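Iron-containing alcohol dehydrogenase (Ralstonia eutropha, PDB 3JZD) probably reduces maleylacetate to 3-oxoadipate with NADH or NADPH, as a homodimeric member of the iron-containing alcohol dehydrogenase family. Local coordinates at residues Q26-V31 with D56-L61; F253-A258 with R312-R317; M316-L321 with L347-Y352. All coordinates share one frame; numbering follows the deposited sequence. Where two conformers were deposited one is given.

Interaction 1: residues Q26-V31 with D56-L61; sequences QVAAEV and DLLGPL
Val27, Ala28 and Val31 of one helix meet Leu57 and Leu58 at the end of another and Leu61 in the short 3-10 turn just after it. The contact is entirely apolar, and no hydrogen bond crosses it.

The branched side chains make most of the apolar contacts. Leu58 reaches in with one methyl, CD2, which lies 3.7 Å from the CA of Ala28. The same methyl is 3.9 Å from Val31 CG2 and 4.1 Å from Val27 CG2, and the Leu58 side chain crosses those of both valines at about a right angle. One leucine tip therefore rests on the backbone of Ala28 and against a methyl of each valine. Val27 splits its two methyls between neighbouring leucines. Its CG1 sits between the backbone N and the carbonyl carbon (chi1 63°) and comes within 3.6 Å of Leu57 CB, while CG2 is turned to Leu58.

Ala28 supplies the small surface that lets the backbones come close. Its CA is 4.8 Å from that of Leu58. Its CB faces Leu61 CD1 at 3.9 Å and also lies 3.8 Å from the carbonyl O of Leu57. Leu61 CD1 spans the CB and the carbonyl O of Ala28, with Val31 CG1 a looser neighbour.

Backbone bonds shape each side. Glu30 N to Gln26 O and Val31 N to Val27 O form the first turn of helix 27-33. On the other side the chain leaves its helix at Gly59, which has positive phi, and Leu61 N bonds Leu58 O. This bend brings Leu61 back against the first helix.

Both helices belong to the N-terminal alpha/beta domain with its parallel sheet. Leu58 and Val31 also pack on strand 39-42, and both valines touch Val94 of strand 92-97. Leu61 pairs by backbone with Ala39 as the chain enters strand 62-66.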
loop_
_atom_site.group_PDB
_atom_site.type_symbol
_atom_site.label_atom_id
_atom_site.label_comp_id
_atom_site.label_asym_id
_atom_site.label_seq_id
_atom_site.Cartn_x
_atom_site.Cartn_y
_atom_site.Cartn_z
ATOM N N GLN A 26 2.631 -7.033 22.720
ATOM C CA GLN A 26 3.149 -8.114 21.913
ATOM C C GLN A 26 4.573 -7.825 21.534
ATOM O O GLN A 26 5.107 -8.474 20.659
ATOM C CB GLN A 26 2.304 -8.268 20.633
ATOM C CG GLN A 26 0.846 -8.517 20.923
ATOM C CD GLN A 26 -0.032 -8.479 19.674
ATOM O OE1 GLN A 26 0.452 -8.556 18.532
ATOM N NE2 GLN A 26 -1.339 -8.364 19.893
ATOM N N VAL A 27 5.204 -6.867 22.201
ATOM C CA VAL A 27 6.559 -6.484 21.846
ATOM C C VAL A 27 7.572 -7.633 21.892
ATOM O O VAL A 27 8.410 -7.744 20.991
ATOM C CB VAL A 27 7.071 -5.233 22.664
ATOM C CG1 VAL A 27 7.156 -5.473 24.206
ATOM C CG2 VAL A 27 8.425 -4.750 22.103
ATOM N N ALA A 28 7.507 -8.489 22.907
ATOM C CA ALA A 28 8.470 -9.602 23.039
ATOM C C ALA A 28 8.332 -10.541 21.860
ATOM O O ALA A 28 9.338 -11.007 21.339
ATOM C CB ALA A 28 8.269 -10.390 24.332
ATOM N N ALA A 29 7.083 -10.841 21.479
ATOM C CA ALA A 29 6.783 -11.725 20.334
ATOM C C ALA A 29 7.395 -11.136 19.039
ATOM O O ALA A 29 7.899 -11.877 18.220
ATOM C CB ALA A 29 5.248 -11.960 20.152
ATOM N N GLU A 30 7.376 -9.808 18.893
ATOM C CA GLU A 30 7.945 -9.163 17.685
ATOM C C GLU A 30 9.464 -9.175 17.628
ATOM O O GLU A 30 10.068 -9.347 16.560
ATOM C CB GLU A 30 7.378 -7.751 17.532
ATOM C CG GLU A 30 5.893 -7.775 17.239
ATOM C CD GLU A 30 5.555 -8.559 15.943
ATOM O OE1 GLU A 30 6.356 -8.551 14.983
ATOM O OE2 GLU A 30 4.481 -9.156 15.891
ATOM N N VAL A 31 10.093 -8.990 18.773
ATOM C CA VAL A 31 11.549 -9.139 18.885
ATOM C C VAL A 31 11.954 -10.605 18.590
ATOM O O VAL A 31 12.902 -10.845 17.820
ATOM C CB VAL A 31 12.036 -8.660 20.282
ATOM C CG1 VAL A 31 13.471 -9.077 20.575
ATOM C CG2 VAL A 31 11.888 -7.102 20.374
ATOM N N ASP A 56 9.997 -4.207 30.757
ATOM C CA ASP A 56 9.420 -5.272 31.541
ATOM C C ASP A 56 8.704 -6.313 30.674
ATOM O O ASP A 56 8.770 -7.484 30.983
ATOM C CB ASP A 56 8.479 -4.734 32.596
ATOM C CG ASP A 56 9.233 -4.032 33.739
ATOM O OD1 ASP A 56 10.472 -4.200 33.859
ATOM O OD2 ASP A 56 8.582 -3.306 34.507
ATOM N N LEU A 57 8.003 -5.887 29.623
ATOM C CA LEU A 57 7.367 -6.835 28.736
ATOM C C LEU A 57 8.418 -7.753 28.066
ATOM O O LEU A 57 8.177 -8.934 27.893
ATOM C CB LEU A 57 6.496 -6.131 27.691
ATOM C CG LEU A 57 5.163 -5.630 28.254
ATOM C CD1 LEU A 57 4.541 -4.500 27.438
ATOM C CD2 LEU A 57 4.221 -6.779 28.353
ATOM N N LEU A 58 9.573 -7.220 27.725
ATOM C CA LEU A 58 10.617 -8.009 27.069
ATOM C C LEU A 58 11.232 -9.058 27.991
ATOM O O LEU A 58 11.731 -10.088 27.520
ATOM C CB LEU A 58 11.729 -7.107 26.548
ATOM C CG LEU A 58 11.330 -6.263 25.354
ATOM C CD1 LEU A 58 12.424 -5.240 25.056
ATOM C CD2 LEU A 58 11.054 -7.158 24.148
ATOM N N GLY A 59 11.196 -8.769 29.296
ATOM C CA GLY A 59 11.688 -9.660 30.303
ATOM C C GLY A 59 13.145 -9.933 30.027
ATOM O O GLY A 59 13.894 -8.985 29.848
ATOM N N PRO A 60 13.522 -11.218 29.889
ATOM C CA PRO A 60 14.914 -11.559 29.683
ATOM C C PRO A 60 15.437 -11.177 28.306
ATOM O O PRO A 60 16.636 -11.268 28.102
ATOM C CB PRO A 60 14.928 -13.076 29.888
ATOM C CG PRO A 60 13.610 -13.486 29.422
ATOM C CD PRO A 60 12.684 -12.428 29.918
ATOM N N LEU A 61 14.568 -10.761 27.385
ATOM C CA LEU A 61 15.006 -10.274 26.094
ATOM C C LEU A 61 15.515 -8.840 26.198
ATOM O O LEU A 61 16.106 -8.357 25.271
ATOM C CB LEU A 61 13.877 -10.292 25.070
ATOM C CG LEU A 61 13.314 -11.624 24.620
ATOM C CD1 LEU A 61 12.001 -11.388 23.970
ATOM C CD2 LEU A 61 14.321 -12.331 23.666
#

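Interaction 2: residues F253-A258 with R312-R317; sequences FNLPHA and RDIGMR. With NAD (nicotinamide-adenine-dinucleotide), chain E.
Met316, a selenomethionine, lies against Phe253 and Leu255. Its CB is 4.1 Å from Leu255 CD1. CG stands opposite the backbone N (chi1 180°), and a bend at chi2 (64°) then turns the chain to the phenyl ring. SE is 3.9 Å from Phe253 CB and 4.0 Å from Leu255 CD1. It lies oblique to the ring, neither over the face nor at the edge, in a Met-aromatic contact. The terminal CE completes the approach as a CH-pi contact. It stands over the centre of one face, 4.0 Å from the ring centroid and only 8° off the ring normal.

Leu255 sends its other methyl, CD2, to the backbone, 3.5 Å from the carbonyl O of Gly315. Pro256 lies beside Ile314, its CD 3.5 Å from Ile314 O and its CG against Ile314 CB. No direct hydrogen bond joins the segments. A water donates to the carbonyl O of Phe253 at 2.8 Å and, weakly, to that of Gly315.

The next residue, His257, looks the other way and belongs to the NAD pocket. The ribose atom C2D of the nicotinamide half lies over one face of its imidazole, offset toward the rim. Pro256 thus lies against Ile314 while the residue after it meets the cofactor.

The contact joins the turn between helices 241-253 and 257-272 to the loop before helix 321-328, within the all-helical C-terminal domain. Phe253 and Met316 also pack on Ala324 of helix 321-328, and Ile314 rests on Glu259, Thr260 and Ile263 of helix 257-272.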
loop_
_atom_site.group_PDB
_atom_site.type_symbol
_atom_site.label_atom_id
_atom_site.label_comp_id
_atom_site.label_asym_id
_atom_site.label_seq_id
_atom_site.Cartn_x
_atom_site.Cartn_y
_atom_site.Cartn_z
ATOM N N PHE A 253 16.919 28.295 12.973
ATOM C CA PHE A 253 16.422 29.151 14.041
ATOM C C PHE A 253 15.951 28.439 15.272
ATOM O O PHE A 253 15.414 29.084 16.170
ATOM C CB PHE A 253 15.351 30.108 13.461
ATOM C CG PHE A 253 15.874 30.883 12.302
ATOM C CD1 PHE A 253 16.678 31.978 12.508
ATOM C CD2 PHE A 253 15.664 30.454 11.011
ATOM C CE1 PHE A 253 17.224 32.663 11.437
ATOM C CE2 PHE A 253 16.192 31.125 9.958
ATOM C CZ PHE A 253 16.999 32.231 10.172
ATOM N N ASN A 254 16.140 27.127 15.312
ATOM C CA ASN A 254 15.793 26.306 16.489
ATOM C C ASN A 254 14.321 26.340 16.871
ATOM O O ASN A 254 13.978 26.254 18.038
ATOM C CB ASN A 254 16.706 26.654 17.686
ATOM C CG ASN A 254 18.127 26.109 17.511
ATOM O OD1 ASN A 254 18.321 24.907 17.386
ATOM N ND2 ASN A 254 19.117 26.995 17.510
ATOM N N LEU A 255 13.449 26.450 15.876
ATOM C CA LEU A 255 12.012 26.476 16.149
ATOM C C LEU A 255 11.518 25.052 16.390
ATOM O O LEU A 255 12.042 24.124 15.797
ATOM C CB LEU A 255 11.254 27.045 14.985
ATOM C CG LEU A 255 11.637 28.413 14.482
ATOM C CD1 LEU A 255 10.480 28.899 13.588
ATOM C CD2 LEU A 255 11.928 29.369 15.662
ATOM N N PRO A 256 10.526 24.872 17.290
ATOM C CA PRO A 256 10.056 23.525 17.568
ATOM C C PRO A 256 9.438 22.924 16.323
ATOM O O PRO A 256 8.678 23.588 15.599
ATOM C CB PRO A 256 9.047 23.719 18.708
ATOM C CG PRO A 256 8.707 25.166 18.675
ATOM C CD PRO A 256 9.898 25.873 18.161
ATOM N N HIS A 257 9.748 21.655 16.097
ATOM C CA HIS A 257 9.383 20.911 14.876
ATOM C C HIS A 257 7.878 20.860 14.486
ATOM O O HIS A 257 7.475 21.471 13.488
ATOM C CB HIS A 257 9.994 19.486 14.949
ATOM C CG HIS A 257 9.655 18.650 13.780
ATOM N ND1 HIS A 257 10.351 18.724 12.595
ATOM C CD2 HIS A 257 8.638 17.775 13.578
ATOM C CE1 HIS A 257 9.789 17.897 11.721
ATOM N NE2 HIS A 257 8.765 17.297 12.305
ATOM N N ALA A 258 7.059 20.151 15.248
ATOM C CA ALA A 258 5.622 19.987 14.898
ATOM C C ALA A 258 4.904 21.336 14.739
ATOM O O ALA A 258 4.118 21.562 13.798
ATOM C CB ALA A 258 4.916 19.133 15.949
ATOM N N ARG A 312 5.606 33.908 15.326
ATOM C CA ARG A 312 5.908 34.844 16.391
ATOM C C ARG A 312 5.749 34.153 17.757
ATOM O O ARG A 312 6.486 34.412 18.690
ATOM C CB ARG A 312 4.944 36.050 16.340
ATOM C CG ARG A 312 5.230 37.129 17.423
ATOM C CD ARG A 312 4.112 38.176 17.655
ATOM N NE ARG A 312 3.186 38.263 16.526
ATOM C CZ ARG A 312 2.068 37.521 16.382
ATOM N NH1 ARG A 312 1.701 36.619 17.301
ATOM N NH2 ARG A 312 1.305 37.681 15.308
ATOM N N ASP A 313 4.741 33.297 17.861
ATOM C CA ASP A 313 4.428 32.618 19.107
ATOM C C ASP A 313 5.256 31.411 19.462
ATOM O O ASP A 313 5.150 30.954 20.560
ATOM C CB ASP A 313 2.970 32.268 19.113
ATOM C CG ASP A 313 2.126 33.503 19.034
ATOM O OD1 ASP A 313 2.584 34.549 19.541
ATOM O OD2 ASP A 313 1.027 33.453 18.458
ATOM N N ILE A 314 6.097 30.932 18.558
ATOM C CA ILE A 314 6.947 29.783 18.839
ATOM C C ILE A 314 8.430 30.143 18.747
ATOM O O ILE A 314 9.283 29.296 18.452
ATOM C CB ILE A 314 6.593 28.523 17.998
ATOM C CG1 ILE A 314 6.761 28.800 16.497
ATOM C CG2 ILE A 314 5.145 28.084 18.262
ATOM C CD1 ILE A 314 7.185 27.548 15.676
ATOM N N GLY A 315 8.759 31.409 18.962
ATOM C CA GLY A 315 10.179 31.766 19.089
ATOM C C GLY A 315 10.938 32.189 17.853
ATOM O O GLY A 315 12.167 32.098 17.842
HETATM N N MSE A 316 10.240 32.612 16.809
HETATM C CA MSE A 316 10.917 33.100 15.619
HETATM C C MSE A 316 11.060 34.596 15.841
HETATM O O MSE A 316 10.081 35.245 16.187
HETATM C CB MSE A 316 10.071 32.872 14.381
HETATM C CG MSE A 316 10.674 33.353 13.059
HETATM SE SE MSE A 316 12.316 32.349 12.651
HETATM C CE MSE A 316 12.923 33.399 11.072
ATOM N N ARG A 317 12.264 35.149 15.682
ATOM C CA ARG A 317 12.414 36.606 15.743
ATOM C C ARG A 317 11.988 37.213 14.387
ATOM O O ARG A 317 12.413 36.738 13.309
ATOM C CB ARG A 317 13.862 36.994 16.027
ATOM C CG ARG A 317 14.407 36.438 17.340
ATOM C CD ARG A 317 15.729 37.091 17.707
ATOM N NE ARG A 317 16.736 36.912 16.672
ATOM C CZ ARG A 317 17.793 37.715 16.512
ATOM N NH1 ARG A 317 17.958 38.763 17.308
ATOM N NH2 ARG A 317 18.681 37.504 15.536
HETATM P PA NAD E . 9.731 14.356 19.478
HETATM O O1A NAD E . 10.118 12.936 19.186
HETATM O O2A NAD E . 10.918 15.205 19.334
HETATM O O5B NAD E . 8.896 14.446 20.850
HETATM C C5B NAD E . 8.721 15.695 21.513
HETATM C C4B NAD E . 8.469 15.441 22.989
HETATM O O4B NAD E . 7.232 14.793 23.206
HETATM C C3B NAD E . 9.524 14.508 23.572
HETATM O O3B NAD E . 9.929 14.939 24.840
HETATM C C2B NAD E . 8.809 13.191 23.754
HETATM O O2B NAD E . 9.366 12.419 24.792
HETATM C C1B NAD E . 7.390 13.670 24.044
HETATM N N9A NAD E . 6.381 12.675 23.683
HETATM C C8A NAD E . 6.327 12.032 22.472
HETATM N N7A NAD E . 5.257 11.222 22.483
HETATM C C5A NAD E . 4.628 11.312 23.664
HETATM C C6A NAD E . 3.511 10.658 24.203
HETATM N N6A NAD E . 2.631 10.017 23.461
HETATM N N1A NAD E . 3.147 10.947 25.496
HETATM C C2A NAD E . 3.860 11.853 26.244
HETATM N N3A NAD E . 4.956 12.507 25.709
HETATM C C4A NAD E . 5.351 12.223 24.437
HETATM O O3 NAD E . 8.613 14.976 18.494
HETATM P PN NAD E . 8.233 14.471 17.013
HETATM O O1N NAD E . 7.510 15.681 16.423
HETATM O O2N NAD E . 7.619 13.130 17.078
HETATM O O5D NAD E . 9.578 14.236 16.250
HETATM C C5D NAD E . 10.182 15.277 15.541
HETATM C C4D NAD E . 11.597 14.833 15.228
HETATM O O4D NAD E . 11.502 13.729 14.363
HETATM C C3D NAD E . 12.380 15.893 14.479
HETATM O O3D NAD E . 13.738 15.675 14.716
HETATM C C2D NAD E . 12.043 15.597 13.052
HETATM O O2D NAD E . 12.970 16.161 12.159
HETATM C C1D NAD E . 12.053 14.068 13.104
HETATM N N1N NAD E . 11.303 13.482 11.981
HETATM C C2N NAD E . 11.997 12.725 11.072
HETATM C C3N NAD E . 11.339 12.144 9.998
HETATM C C7N NAD E . 12.083 11.234 9.046
HETATM O O7N NAD E . 11.396 10.611 8.003
HETATM N N7N NAD E . 13.367 10.965 9.189
HETATM C C4N NAD E . 9.955 12.340 9.859
HETATM C C5N NAD E . 9.259 13.102 10.791
HETATM C C6N NAD E . 9.947 13.654 11.874
HETATM O O HOH W 1 15.417 31.764 16.988
#

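Interaction 3: residues M316-L321 with L347-Y352; sequences MREEDL and LLQAAY
A short 3-10 turn, 318-320, leads into helix 321-328 and packs against helix 341-353, chiefly through Glu318, Leu321, Gln349 and Tyr352. One face of the Tyr352 ring is covered by Glu318, the first residue of the turn. Glu318 CB makes a CH-pi contact over that face, 3.9 Å from the ring centroid, and CG continues over the same face toward the rim. The Glu318 carboxylate is turned 22° from the ring plane. At the ring edge, in its plane, the carbonyl O of Met316 is 3.4 Å from Tyr352 CE1. A water ties the phenol to the turn: it accepts from Glu318 N at 2.9 Å and bonds Tyr352 OH at 2.8 Å.

Both segments belong to the helical C-terminal domain of the iron-containing alcohol dehydrogenase family. The turn itself is stapled by Arg317, which grips Asp320 side-on: NE bonds OD2 and NH2 bonds OD1, in a salt bridge. Asp320 N also bonds Arg317 O in the backbone.

The polar link between the segments runs from Gln349 NE2 to Glu318 OE2, 3.2 Å long and fairly straight at 162°. The donor's amide plane contains the bond, but the oxygen is met from above the carboxylate plane. Gln349 reaches it by a bend at chi2 (67°). Its amide is held further by Arg345, which donates to OE1, and by Glu353, which accepts from NE2. A second water donates to Glu318 OE2 and weakly to Gln349 OE1. A bound calcium ion lies about 4 Å from the Glu318 side chain.

Apolar contacts complete the interface: Leu321 CD1 sits 3.7 Å from Tyr352 CB and 3.4 Å from Gln349 OE1. Leu321 CD2 faces the carbonyl O and CB of Leu348, which also packs on Ala324 and Ala325 of helix 321-328.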
loop_
_atom_site.group_PDB
_atom_site.type_symbol
_atom_site.label_atom_id
_atom_site.label_comp_id
_atom_site.label_asym_id
_atom_site.label_seq_id
_atom_site.Cartn_x
_atom_site.Cartn_y
_atom_site.Cartn_z
HETATM N N MSE A 316 10.240 32.612 16.809
HETATM C CA MSE A 316 10.917 33.100 15.619
HETATM C C MSE A 316 11.060 34.596 15.841
HETATM O O MSE A 316 10.081 35.245 16.187
HETATM C CB MSE A 316 10.071 32.872 14.381
HETATM C CG MSE A 316 10.674 33.353 13.059
HETATM SE SE MSE A 316 12.316 32.349 12.651
HETATM C CE MSE A 316 12.923 33.399 11.072
ATOM N N ARG A 317 12.264 35.149 15.682
ATOM C CA ARG A 317 12.414 36.606 15.743
ATOM C C ARG A 317 11.988 37.213 14.387
ATOM O O ARG A 317 12.413 36.738 13.309
ATOM C CB ARG A 317 13.862 36.994 16.027
ATOM C CG ARG A 317 14.407 36.438 17.340
ATOM C CD ARG A 317 15.729 37.091 17.707
ATOM N NE ARG A 317 16.736 36.912 16.672
ATOM C CZ ARG A 317 17.793 37.715 16.512
ATOM N NH1 ARG A 317 17.958 38.763 17.308
ATOM N NH2 ARG A 317 18.681 37.504 15.536
ATOM N N GLU A 318 11.170 38.261 14.425
ATOM C CA GLU A 318 10.786 38.926 13.195
ATOM C C GLU A 318 12.044 39.408 12.432
ATOM O O GLU A 318 12.098 39.404 11.218
ATOM C CB GLU A 318 9.930 40.150 13.465
ATOM C CG GLU A 318 9.408 40.762 12.157
ATOM C CD GLU A 318 8.339 41.833 12.332
ATOM O OE1 GLU A 318 8.098 42.309 13.475
ATOM O OE2 GLU A 318 7.707 42.198 11.299
ATOM N N GLU A 319 13.051 39.771 13.191
ATOM C CA GLU A 319 14.299 40.289 12.667
ATOM C C GLU A 319 15.140 39.247 11.923
ATOM O O GLU A 319 16.138 39.603 11.375
ATOM C CB GLU A 319 15.137 40.864 13.830
ATOM C CG GLU A 319 14.428 42.015 14.613
ATOM C CD GLU A 319 13.482 41.587 15.743
ATOM O OE1 GLU A 319 13.241 40.373 15.940
ATOM O OE2 GLU A 319 12.974 42.503 16.441
ATOM N N ASP A 320 14.754 37.981 11.964
ATOM C CA ASP A 320 15.451 36.896 11.279
ATOM C C ASP A 320 14.762 36.437 9.986
ATOM O O ASP A 320 15.248 35.533 9.315
ATOM C CB ASP A 320 15.516 35.676 12.200
ATOM C CG ASP A 320 16.574 35.781 13.252
ATOM O OD1 ASP A 320 17.533 36.528 13.018
ATOM O OD2 ASP A 320 16.468 35.074 14.291
ATOM N N LEU A 321 13.629 37.043 9.651
ATOM C CA LEU A 321 12.871 36.640 8.493
ATOM C C LEU A 321 13.635 36.928 7.219
ATOM O O LEU A 321 13.636 36.091 6.318
ATOM C CB LEU A 321 11.478 37.293 8.490
ATOM C CG LEU A 321 10.510 36.902 9.644
ATOM C CD1 LEU A 321 9.242 37.823 9.599
ATOM C CD2 LEU A 321 10.110 35.406 9.653
ATOM N N LEU A 347 5.651 34.965 2.181
ATOM C CA LEU A 347 5.135 33.742 2.806
ATOM C C LEU A 347 5.576 33.775 4.248
ATOM O O LEU A 347 4.785 33.589 5.143
ATOM C CB LEU A 347 5.713 32.483 2.135
ATOM C CG LEU A 347 5.396 31.069 2.673
ATOM C CD1 LEU A 347 5.819 29.988 1.647
ATOM C CD2 LEU A 347 6.053 30.808 4.109
ATOM N N LEU A 348 6.854 34.026 4.458
ATOM C CA LEU A 348 7.427 34.060 5.801
ATOM C C LEU A 348 6.813 35.124 6.712
ATOM O O LEU A 348 6.645 34.896 7.916
ATOM C CB LEU A 348 8.935 34.277 5.685
ATOM C CG LEU A 348 9.742 33.058 5.252
ATOM C CD1 LEU A 348 11.145 33.440 4.879
ATOM C CD2 LEU A 348 9.744 32.048 6.376
ATOM N N GLN A 349 6.480 36.289 6.148
ATOM C CA GLN A 349 5.917 37.371 6.934
ATOM C C GLN A 349 4.507 36.952 7.409
ATOM O O GLN A 349 4.132 37.175 8.565
ATOM C CB GLN A 349 5.808 38.647 6.112
ATOM C CG GLN A 349 5.365 39.858 6.921
ATOM C CD GLN A 349 6.424 40.263 7.929
ATOM O OE1 GLN A 349 7.621 40.133 7.661
ATOM N NE2 GLN A 349 6.003 40.750 9.071
ATOM N N ALA A 350 3.724 36.387 6.489
ATOM C CA ALA A 350 2.365 35.915 6.793
ATOM C C ALA A 350 2.365 34.785 7.842
ATOM O O ALA A 350 1.514 34.744 8.717
ATOM C CB ALA A 350 1.634 35.459 5.486
ATOM N N ALA A 351 3.314 33.883 7.729
ATOM C CA ALA A 351 3.498 32.792 8.697
ATOM C C ALA A 351 3.895 33.376 10.068
ATOM O O ALA A 351 3.379 32.928 11.120
ATOM C CB ALA A 351 4.591 31.803 8.211
ATOM N N TYR A 352 4.770 34.390 10.044
ATOM C CA TYR A 352 5.233 35.077 11.274
ATOM C C TYR A 352 4.053 35.670 12.030
ATOM O O TYR A 352 3.906 35.492 13.237
ATOM C CB TYR A 352 6.261 36.191 10.982
ATOM C CG TYR A 352 6.655 36.935 12.234
ATOM C CD1 TYR A 352 7.542 36.384 13.128
ATOM C CD2 TYR A 352 6.057 38.133 12.570
ATOM C CE1 TYR A 352 7.860 37.016 14.299
ATOM C CE2 TYR A 352 6.382 38.779 13.749
ATOM C CZ TYR A 352 7.277 38.215 14.598
ATOM O OH TYR A 352 7.614 38.845 15.759
HETATM O O HOH W 2 10.084 39.060 16.965
HETATM O O HOH W 3 9.481 42.479 9.373
#

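Overall arrangement
Interactions 2 and 3 are neighbours in the C-terminal helical domain, their centres about 10 Å apart. They share Met316 and Arg317, so one loop serves both. They also touch directly: Arg312 N lies 3.1 Å from Tyr352 O, a probable hydrogen bond, and Phe253 CE1 packs on Asp320 CB. Interaction 1 belongs to the N-terminal alpha/beta domain, on the opposite side of the chain's centre. Its centre is about 38 Å from that of interaction 2 and 47 Å from that of interaction 3. Interaction 2 alone holds a residue of the NAD pocket, His257. In interaction 1, the Leu57 side chain is about 8 Å from that of the NAD-binding Leu159.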